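Local coordinates for periplasmic oligopeptide-binding protein (Burkholderia pseudomallei, PDB 3ZS6) that probably binds oligopeptides in the periplasm and passes them to an ABC transport system for import, at residues A[32-37]-A[496-501]; A[149-154]-A[492-497]; A[281-286]-A[468-473]. All coordinates share one frame; numbering follows the deposited sequence. Where two conformers were deposited one is given.

Contact 1 (A[32-37]-A[496-501]); sequences GLDLFE and MRASQD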
loop_
_atom_site.group_PDB
_atom_site.type_symbol
_atom_site.label_atom_id
_atom_site.label_comp_id
_atom_site.label_asym_id
_atom_site.label_seq_id
_atom_site.Cartn_x
_atom_site.Cartn_y
_atom_site.Cartn_z
ATOM N N GLY A 32 11.186 1.101 5.664
ATOM C CA GLY A 32 12.219 1.146 4.638
ATOM C C GLY A 32 12.615 2.543 4.172
ATOM O O GLY A 32 13.774 2.780 3.782
ATOM N N LEU A 33 11.664 3.475 4.203
ATOM C CA LEU A 33 11.938 4.834 3.727
ATOM C C LEU A 33 12.645 5.696 4.777
ATOM O O LEU A 33 13.177 6.757 4.462
ATOM C CB LEU A 33 10.668 5.511 3.212
ATOM C CG LEU A 33 10.110 4.952 1.896
ATOM C CD1 LEU A 33 8.733 5.530 1.609
ATOM C CD2 LEU A 33 11.058 5.212 0.706
ATOM N N ASP A 34 12.649 5.241 6.026
ATOM C CA ASP A 34 13.538 5.818 7.032
ATOM C C ASP A 34 14.984 5.335 6.780
ATOM O O ASP A 34 15.938 6.053 7.068
ATOM C CB ASP A 34 13.108 5.411 8.450
ATOM C CG ASP A 34 11.924 6.218 8.978
ATOM O OD1 ASP A 34 11.472 7.192 8.324
ATOM O OD2 ASP A 34 11.456 5.877 10.081
ATOM N N LEU A 35 15.138 4.122 6.240
ATOM C CA LEU A 35 16.473 3.529 6.013
ATOM C C LEU A 35 17.086 3.821 4.634
ATOM O O LEU A 35 18.316 3.851 4.490
ATOM C CB LEU A 35 16.433 2.013 6.229
ATOM C CG LEU A 35 16.101 1.523 7.643
ATOM C CD1 LEU A 35 15.826 0.024 7.635
ATOM C CD2 LEU A 35 17.232 1.871 8.632
ATOM N N PHE A 36 16.231 4.026 3.632
ATOM C CA PHE A 36 16.672 4.249 2.253
ATOM C C PHE A 36 16.024 5.502 1.675
ATOM O O PHE A 36 14.905 5.859 2.039
ATOM C CB PHE A 36 16.301 3.069 1.347
ATOM C CG PHE A 36 16.973 1.770 1.708
ATOM C CD1 PHE A 36 16.419 0.927 2.664
ATOM C CD2 PHE A 36 18.145 1.382 1.070
ATOM C CE1 PHE A 36 17.023 -0.286 2.986
ATOM C CE2 PHE A 36 18.764 0.177 1.387
ATOM C CZ PHE A 36 18.203 -0.660 2.346
ATOM N N GLU A 37 16.728 6.154 0.759
ATOM C CA GLU A 37 16.213 7.350 0.105
ATOM C C GLU A 37 16.262 7.188 -1.399
ATOM O O GLU A 37 17.313 6.878 -1.958
ATOM C CB GLU A 37 17.053 8.569 0.495
ATOM C CG GLU A 37 16.576 9.877 -0.149
ATOM C CD GLU A 37 17.474 11.044 0.205
ATOM O OE1 GLU A 37 18.695 10.962 -0.065
ATOM O OE2 GLU A 37 16.962 12.032 0.771
ATOM N N MET A 496 2.314 8.403 3.969
ATOM C CA MET A 496 3.734 8.090 3.919
ATOM C C MET A 496 4.487 9.169 4.694
ATOM O O MET A 496 4.948 10.175 4.127
ATOM C CB MET A 496 4.223 7.965 2.471
ATOM C CG MET A 496 3.982 6.570 1.838
ATOM S SD MET A 496 4.974 5.247 2.593
ATOM C CE MET A 496 3.741 4.215 3.402
ATOM N N ARG A 497 4.584 8.960 6.000
ATOM C CA ARG A 497 5.112 9.977 6.904
ATOM C C ARG A 497 6.425 9.521 7.520
ATOM O O ARG A 497 6.443 8.710 8.445
ATOM C CB ARG A 497 4.076 10.295 7.998
ATOM C CG ARG A 497 2.736 10.870 7.461
ATOM C CD ARG A 497 1.678 10.948 8.570
ATOM N NE ARG A 497 0.644 11.959 8.318
ATOM C CZ ARG A 497 -0.579 11.705 7.851
ATOM N NH1 ARG A 497 -0.949 10.458 7.553
ATOM N NH2 ARG A 497 -1.435 12.707 7.669
ATOM N N ALA A 498 7.521 10.040 6.981
ATOM C CA ALA A 498 8.862 9.640 7.390
ATOM C C ALA A 498 9.237 10.261 8.721
ATOM O O ALA A 498 8.826 11.380 9.037
ATOM C CB ALA A 498 9.877 10.040 6.321
ATOM N N SER A 499 10.038 9.545 9.498
ATOM C CA SER A 499 10.470 10.060 10.792
ATOM C C SER A 499 11.303 11.355 10.693
ATOM O O SER A 499 11.227 12.217 11.572
ATOM C CB SER A 499 11.241 8.978 11.547
ATOM O OG SER A 499 10.438 7.822 11.711
ATOM N N GLN A 500 12.091 11.499 9.628
ATOM C CA GLN A 500 12.989 12.653 9.521
ATOM C C GLN A 500 12.251 13.984 9.360
ATOM O O GLN A 500 12.847 15.059 9.507
ATOM C CB GLN A 500 13.999 12.478 8.379
ATOM C CG GLN A 500 13.393 12.558 6.975
ATOM C CD GLN A 500 14.448 12.850 5.914
ATOM O OE1 GLN A 500 14.701 12.041 5.016
ATOM N NE2 GLN A 500 15.067 14.016 6.017
ATOM N N ASP A 501 10.964 13.919 9.039
ATOM C CA ASP A 501 10.182 15.134 8.847
ATOM C C ASP A 501 9.513 15.595 10.145
ATOM O O ASP A 501 8.911 16.668 10.187
ATOM C CB ASP A 501 9.150 14.946 7.719
ATOM C CG ASP A 501 9.811 14.704 6.359
ATOM O OD1 ASP A 501 10.781 15.416 6.040
ATOM O OD2 ASP A 501 9.383 13.791 5.620
HETATM O O HOH W 1 13.118 9.476 5.051
HETATM O O HOH W 2 12.925 9.405 7.775
#

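Contact 2 (A[149-154]-A[492-497]); sequences TAMAPL and NYIDMR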
loop_
_atom_site.group_PDB
_atom_site.type_symbol
_atom_site.label_atom_id
_atom_site.label_comp_id
_atom_site.label_asym_id
_atom_site.label_seq_id
_atom_site.Cartn_x
_atom_site.Cartn_y
_atom_site.Cartn_z
ATOM N N THR A 149 8.951 7.311 -7.741
ATOM C CA THR A 149 10.339 7.135 -7.323
ATOM C C THR A 149 10.527 7.414 -5.831
ATOM O O THR A 149 11.599 7.167 -5.281
ATOM C CB THR A 149 11.297 8.062 -8.127
ATOM O OG1 THR A 149 11.157 9.414 -7.667
ATOM C CG2 THR A 149 10.983 8.004 -9.615
ATOM N N ALA A 150 9.493 7.932 -5.173
ATOM C CA ALA A 150 9.560 8.174 -3.731
ATOM C C ALA A 150 9.201 6.937 -2.890
ATOM O O ALA A 150 9.328 6.958 -1.667
ATOM C CB ALA A 150 8.679 9.370 -3.337
ATOM N N MET A 151 8.762 5.857 -3.530
ATOM C CA MET A 151 8.368 4.635 -2.823
ATOM C C MET A 151 9.552 3.691 -2.582
ATOM O O MET A 151 10.537 3.723 -3.317
ATOM C CB MET A 151 7.266 3.905 -3.604
ATOM C CG MET A 151 5.896 4.595 -3.566
ATOM S SD MET A 151 5.241 4.811 -1.881
ATOM C CE MET A 151 5.750 6.477 -1.509
ATOM N N ALA A 152 9.422 2.818 -1.589
ATOM C CA ALA A 152 10.538 1.967 -1.178
ATOM C C ALA A 152 11.130 1.059 -2.258
ATOM O O ALA A 152 12.348 0.913 -2.338
ATOM C CB ALA A 152 10.178 1.171 0.079
ATOM N N PRO A 153 10.281 0.448 -3.099
ATOM C CA PRO A 153 10.900 -0.492 -4.037
ATOM C C PRO A 153 11.758 0.191 -5.109
ATOM O O PRO A 153 12.521 -0.510 -5.774
ATOM C CB PRO A 153 9.700 -1.210 -4.671
ATOM C CG PRO A 153 8.567 -1.013 -3.672
ATOM C CD PRO A 153 8.811 0.382 -3.139
ATOM N N LEU A 154 11.652 1.507 -5.280
ATOM C CA LEU A 154 12.519 2.191 -6.248
ATOM C C LEU A 154 13.740 2.873 -5.613
ATOM O O LEU A 154 14.518 3.538 -6.307
ATOM C CB LEU A 154 11.727 3.161 -7.146
ATOM C CG LEU A 154 10.655 2.485 -8.030
ATOM C CD1 LEU A 154 9.880 3.505 -8.867
ATOM C CD2 LEU A 154 11.271 1.425 -8.942
ATOM N N ASN A 492 -1.221 14.561 4.260
ATOM C CA ASN A 492 -0.494 13.425 3.680
ATOM C C ASN A 492 -1.456 12.252 3.417
ATOM O O ASN A 492 -1.526 11.295 4.194
ATOM C CB ASN A 492 0.651 13.009 4.616
ATOM C CG ASN A 492 1.668 12.094 3.947
ATOM O OD1 ASN A 492 1.315 11.092 3.317
ATOM N ND2 ASN A 492 2.947 12.431 4.098
ATOM N N TYR A 493 -2.193 12.338 2.314
ATOM C CA TYR A 493 -3.300 11.421 2.043
ATOM C C TYR A 493 -2.913 9.958 1.762
ATOM O O TYR A 493 -3.752 9.060 1.865
ATOM C CB TYR A 493 -4.180 11.974 0.910
ATOM C CG TYR A 493 -4.702 13.369 1.195
ATOM C CD1 TYR A 493 -5.559 13.608 2.269
ATOM C CD2 TYR A 493 -4.327 14.448 0.407
ATOM C CE1 TYR A 493 -6.036 14.887 2.539
ATOM C CE2 TYR A 493 -4.798 15.732 0.670
ATOM C CZ TYR A 493 -5.650 15.944 1.735
ATOM O OH TYR A 493 -6.118 17.213 1.993
ATOM N N ILE A 494 -1.660 9.701 1.405
ATOM C CA ILE A 494 -1.247 8.311 1.238
ATOM C C ILE A 494 -0.540 7.790 2.483
ATOM O O ILE A 494 -0.056 6.667 2.509
ATOM C CB ILE A 494 -0.408 8.070 -0.037
ATOM C CG1 ILE A 494 0.989 8.662 0.083
ATOM C CG2 ILE A 494 -1.130 8.606 -1.272
ATOM C CD1 ILE A 494 1.894 8.257 -1.084
ATOM N N ASP A 495 -0.511 8.618 3.522
ATOM C CA ASP A 495 0.048 8.235 4.816
ATOM C C ASP A 495 1.477 7.705 4.732
ATOM O O ASP A 495 1.816 6.686 5.346
ATOM C CB ASP A 495 -0.858 7.240 5.559
ATOM C CG ASP A 495 -0.430 7.041 7.018
ATOM O OD1 ASP A 495 0.257 7.925 7.585
ATOM O OD2 ASP A 495 -0.772 6.005 7.601
ATOM N N MET A 496 2.314 8.403 3.969
ATOM C CA MET A 496 3.734 8.090 3.919
ATOM C C MET A 496 4.487 9.169 4.694
ATOM O O MET A 496 4.948 10.175 4.127
ATOM C CB MET A 496 4.223 7.965 2.471
ATOM C CG MET A 496 3.982 6.570 1.838
ATOM S SD MET A 496 4.974 5.247 2.593
ATOM C CE MET A 496 3.741 4.215 3.402
ATOM N N ARG A 497 4.584 8.960 6.000
ATOM C CA ARG A 497 5.112 9.977 6.904
ATOM C C ARG A 497 6.425 9.521 7.520
ATOM O O ARG A 497 6.443 8.710 8.445
ATOM C CB ARG A 497 4.076 10.295 7.998
ATOM C CG ARG A 497 2.736 10.870 7.461
ATOM C CD ARG A 497 1.678 10.948 8.570
ATOM N NE ARG A 497 0.644 11.959 8.318
ATOM C CZ ARG A 497 -0.579 11.705 7.851
ATOM N NH1 ARG A 497 -0.949 10.458 7.553
ATOM N NH2 ARG A 497 -1.435 12.707 7.669
#

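Contact 3 (A[281-286]-A[468-473]); sequences ALAMVL and PMVPLF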
loop_
_atom_site.group_PDB
_atom_site.type_symbol
_atom_site.label_atom_id
_atom_site.label_comp_id
_atom_site.label_asym_id
_atom_site.label_seq_id
_atom_site.Cartn_x
_atom_site.Cartn_y
_atom_site.Cartn_z
ATOM N N ALA A 281 -23.426 -11.503 -5.616
ATOM C CA ALA A 281 -24.359 -11.797 -4.530
ATOM C C ALA A 281 -23.728 -11.536 -3.160
ATOM O O ALA A 281 -24.348 -10.939 -2.280
ATOM C CB ALA A 281 -24.833 -13.237 -4.618
ATOM N N LEU A 282 -22.496 -12.000 -2.977
ATOM C CA LEU A 282 -21.806 -11.825 -1.707
ATOM C C LEU A 282 -21.611 -10.343 -1.410
ATOM O O LEU A 282 -21.760 -9.900 -0.267
ATOM C CB LEU A 282 -20.456 -12.550 -1.716
ATOM C CG LEU A 282 -20.476 -14.083 -1.805
ATOM C CD1 LEU A 282 -19.058 -14.635 -1.963
ATOM C CD2 LEU A 282 -21.153 -14.697 -0.579
ATOM N N ALA A 283 -21.303 -9.576 -2.449
ATOM C CA ALA A 283 -21.065 -8.144 -2.298
ATOM C C ALA A 283 -22.316 -7.348 -1.929
ATOM O O ALA A 283 -22.270 -6.464 -1.074
ATOM C CB ALA A 283 -20.440 -7.573 -3.568
ATOM N N MET A 284 -23.430 -7.654 -2.581
ATOM C CA MET A 284 -24.602 -6.790 -2.495
ATOM C C MET A 284 -25.390 -6.964 -1.203
ATOM O O MET A 284 -26.196 -6.113 -0.846
ATOM C CB MET A 284 -25.518 -6.986 -3.714
ATOM C CG MET A 284 -26.254 -8.305 -3.747
ATOM S SD MET A 284 -27.142 -8.535 -5.307
ATOM C CE MET A 284 -28.049 -6.998 -5.427
ATOM N N VAL A 285 -25.151 -8.057 -0.492
ATOM C CA VAL A 285 -25.880 -8.304 0.750
ATOM C C VAL A 285 -25.276 -7.612 1.992
ATOM O O VAL A 285 -25.985 -7.345 2.967
ATOM C CB VAL A 285 -26.045 -9.818 0.981
ATOM C CG1 VAL A 285 -26.230 -10.126 2.442
ATOM C CG2 VAL A 285 -27.219 -10.352 0.141
ATOM N N LEU A 286 -23.979 -7.309 1.953
ATOM C CA LEU A 286 -23.313 -6.668 3.090
ATOM C C LEU A 286 -23.767 -5.217 3.292
ATOM O O LEU A 286 -23.718 -4.406 2.371
ATOM C CB LEU A 286 -21.787 -6.704 2.927
ATOM C CG LEU A 286 -21.087 -8.044 2.700
ATOM C CD1 LEU A 286 -19.632 -7.801 2.290
ATOM C CD2 LEU A 286 -21.165 -8.947 3.930
ATOM N N PRO A 468 -14.728 -8.467 -8.998
ATOM C CA PRO A 468 -13.534 -9.296 -8.808
ATOM C C PRO A 468 -13.104 -9.373 -7.344
ATOM O O PRO A 468 -12.449 -10.345 -6.960
ATOM C CB PRO A 468 -12.469 -8.585 -9.657
ATOM C CG PRO A 468 -12.972 -7.165 -9.805
ATOM C CD PRO A 468 -14.472 -7.313 -9.880
ATOM N N MET A 469 -13.454 -8.360 -6.554
ATOM C CA MET A 469 -13.269 -8.391 -5.104
ATOM C C MET A 469 -14.441 -7.655 -4.457
ATOM O O MET A 469 -15.348 -7.206 -5.155
ATOM C CB MET A 469 -11.935 -7.748 -4.690
ATOM C CG MET A 469 -11.724 -6.326 -5.219
ATOM S SD MET A 469 -10.804 -6.258 -6.786
ATOM C CE MET A 469 -9.118 -6.540 -6.205
ATOM N N VAL A 470 -14.428 -7.521 -3.133
ATOM C CA VAL A 470 -15.542 -6.884 -2.435
ATOM C C VAL A 470 -15.107 -5.684 -1.612
ATOM O O VAL A 470 -14.734 -5.826 -0.440
ATOM C CB VAL A 470 -16.264 -7.873 -1.492
ATOM C CG1 VAL A 470 -17.458 -7.201 -0.830
ATOM C CG2 VAL A 470 -16.685 -9.140 -2.252
ATOM N N PRO A 471 -15.156 -4.490 -2.221
ATOM C CA PRO A 471 -14.837 -3.261 -1.494
ATOM C C PRO A 471 -15.813 -3.041 -0.351
ATOM O O PRO A 471 -17.010 -3.283 -0.523
ATOM C CB PRO A 471 -15.021 -2.173 -2.559
ATOM C CG PRO A 471 -14.746 -2.890 -3.856
ATOM C CD PRO A 471 -15.371 -4.245 -3.660
ATOM N N LEU A 472 -15.308 -2.575 0.790
ATOM C CA LEU A 472 -16.136 -2.364 1.971
ATOM C C LEU A 472 -16.219 -0.892 2.379
ATOM O O LEU A 472 -17.312 -0.351 2.533
ATOM C CB LEU A 472 -15.622 -3.201 3.154
ATOM C CG LEU A 472 -15.739 -4.719 2.981
ATOM C CD1 LEU A 472 -15.156 -5.458 4.181
ATOM C CD2 LEU A 472 -17.202 -5.115 2.743
ATOM N N PHE A 473 -15.069 -0.252 2.576
ATOM C CA PHE A 473 -15.061 1.157 2.938
ATOM C C PHE A 473 -13.709 1.807 2.706
ATOM O O PHE A 473 -12.700 1.130 2.469
ATOM C CB PHE A 473 -15.500 1.351 4.400
ATOM C CG PHE A 473 -14.709 0.541 5.379
ATOM C CD1 PHE A 473 -13.463 0.977 5.805
ATOM C CD2 PHE A 473 -15.207 -0.663 5.873
ATOM C CE1 PHE A 473 -12.718 0.230 6.708
ATOM C CE2 PHE A 473 -14.467 -1.415 6.781
ATOM C CZ PHE A 473 -13.215 -0.970 7.194
#

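Contact 1 (A[32-37]-A[496-501])
The flat group here is the carboxylate of Asp-34, and Ser-499 takes it at both oxygens, each on its syn side and somewhat off the plane. Ser-499 N reaches Asp-34 OD1 at 3.0 Å, 21° out of the carboxylate plane and nearly straight at the hydrogen (161°), while the hydroxyl donates a hydrogen bond to the other oxygen, Ser-499 OG to Asp-34 OD2, at 2.7 Å. The serine hydroxyl lies beside its own backbone N (chi1 -58°), which lets one residue present both donors to one carboxylate. Ala-498 CB comes up to Asp-34 OD1 at 3.8 Å. A water bridges Asp-34 OD1 to Gln-500 N, and a second joins Leu-33 O to Gln-500 OE1. Asp-34 sits near the C-terminal end of helix 26-35, and its grip ties that helix to the 3-10 turn 499-501, just before strand 503-504, in a type 2 periplasmic-binding-protein fold. Tyr-213 OH also bonds Asp-34 OD2, and Arg-9 NH1 bonds Ser-499 OG; the nearby arginine probably helps to keep the buried carboxylate ionised. Beside this clasp, Leu-33 CD1 packs on Met-496 SD at 3.9 Å, crossing at about a right angle in one of two modelled methionine conformers.

Contact 2 (A[149-154]-A[492-497])
Met-151 swings its CG beside the backbone N (chi1 -72°) and then folds at chi2 (-59°) and again at chi3, and this bent chain carries its methyl CE to the loop 492-497. Chi1 of Met-496 (-84°) sets CG beside its own backbone N, where the methyl meets it: Met-151 CE lies 3.8 Å from Met-496 CG, with the side chains oblique. The same methyl comes within 4.3 Å of Ile-494 CD1. Both methionines were modelled in two conformers, and these approaches hold for the pair described. The patch is small and apolar.

Behind it, Asn-492 shapes the loop. The chain makes a type I turn from Asn-492 to Asp-495, closed by Asp-495 N to Asn-492 O, and the side-chain amide then clasps the residue beyond from both ends. Met-496 N donates to Asn-492 OD1 at 2.9 Å and Asn-492 ND2 to Met-496 O at 3.0 Å, each donor lying above the acceptor's carbonyl plane, which helps hold the backbone from which the methionine projects. Arg-497 folds back, its guanidinium face over Asn-492 CB and its NH1 in a salt bridge with Asp-495 OD1 at 2.8 Å.

Met-496 also packs on an acidic side chain of the bound peptide, which places this contact beside the ligand. Helix 26-35 touches Met-496 through Trp-26, Asn-29 and Thr-30, while Ile-42 of strand 40-42 packs on Met-151.

Contact 3 (A[281-286]-A[468-473])
Leu-286 and Val-470 meet at about a right angle, and Leu-286 lies obliquely against Leu-472, so a single leucine branch serves two residues of the strand. That branch is CD1. Leu-286 CD1 stands 3.8 Å from Val-470 CG1 and 3.7 Å from Leu-472 CD2, which places it against side chains two positions apart on strand 470-480. Leu-286 points its CB toward the strand; its CG lies beside the backbone N (chi1 -55°), and the extended chi2 carries CD1 on to both partners.

Val-470 in turn uses one methyl for two contacts. With chi1 at -177°, CG1 is the branch lying opposite the backbone N, and it projects at the helix, where it also meets Ala-283. Its distance to Ala-283 CA is 4.0 Å, and to Ala-283 CB 4.1 Å. Consistent with the small alanine side chain, the backbones are nearest at this pair, with 5.7 Å between Ala-283 CA and Val-470 CA.

The packing lays the end of helix 276-285, together with Leu-286, against one side of strand 470-480. Strand 260-266 pairs with this strand, and Leu-472 and Phe-473 both face Tyr-262 there in a classic beta bulge. Arg-288, just beyond the helix in sequence, bonds both Ala-283 O and Pro-471 O, and Trp-372 of helix 359-376 packs on Leu-286.

With no hydrogen bond or charge pair between 281-286 and 468-473, helix and strand meet here through buried aliphatic surface; between these two segments the fit rests on apolar packing, while a directional link comes from Arg-288.

In the fold
All three contacts are largely buried, yet they differ in chemistry. Contact 1 combines a polar clasp and two bridging waters with a little packing, whereas contacts 2 and 3 are wholly apolar across their segments. Contacts 1 and 2 are neighbours, with centres 9 Å apart: they share the loop around Met-496 and Arg-497, and Leu-33 CD2 of the first packs against Ala-150 O of the second at 3.4 Å. Contact 2 lies nearest the middle of the chain. Contact 3, a helix-on-sheet contact, is 35 Å from contact 1 between centres, on the opposite side of the chain's centre, and is nested in sequence inside the loops that both others close.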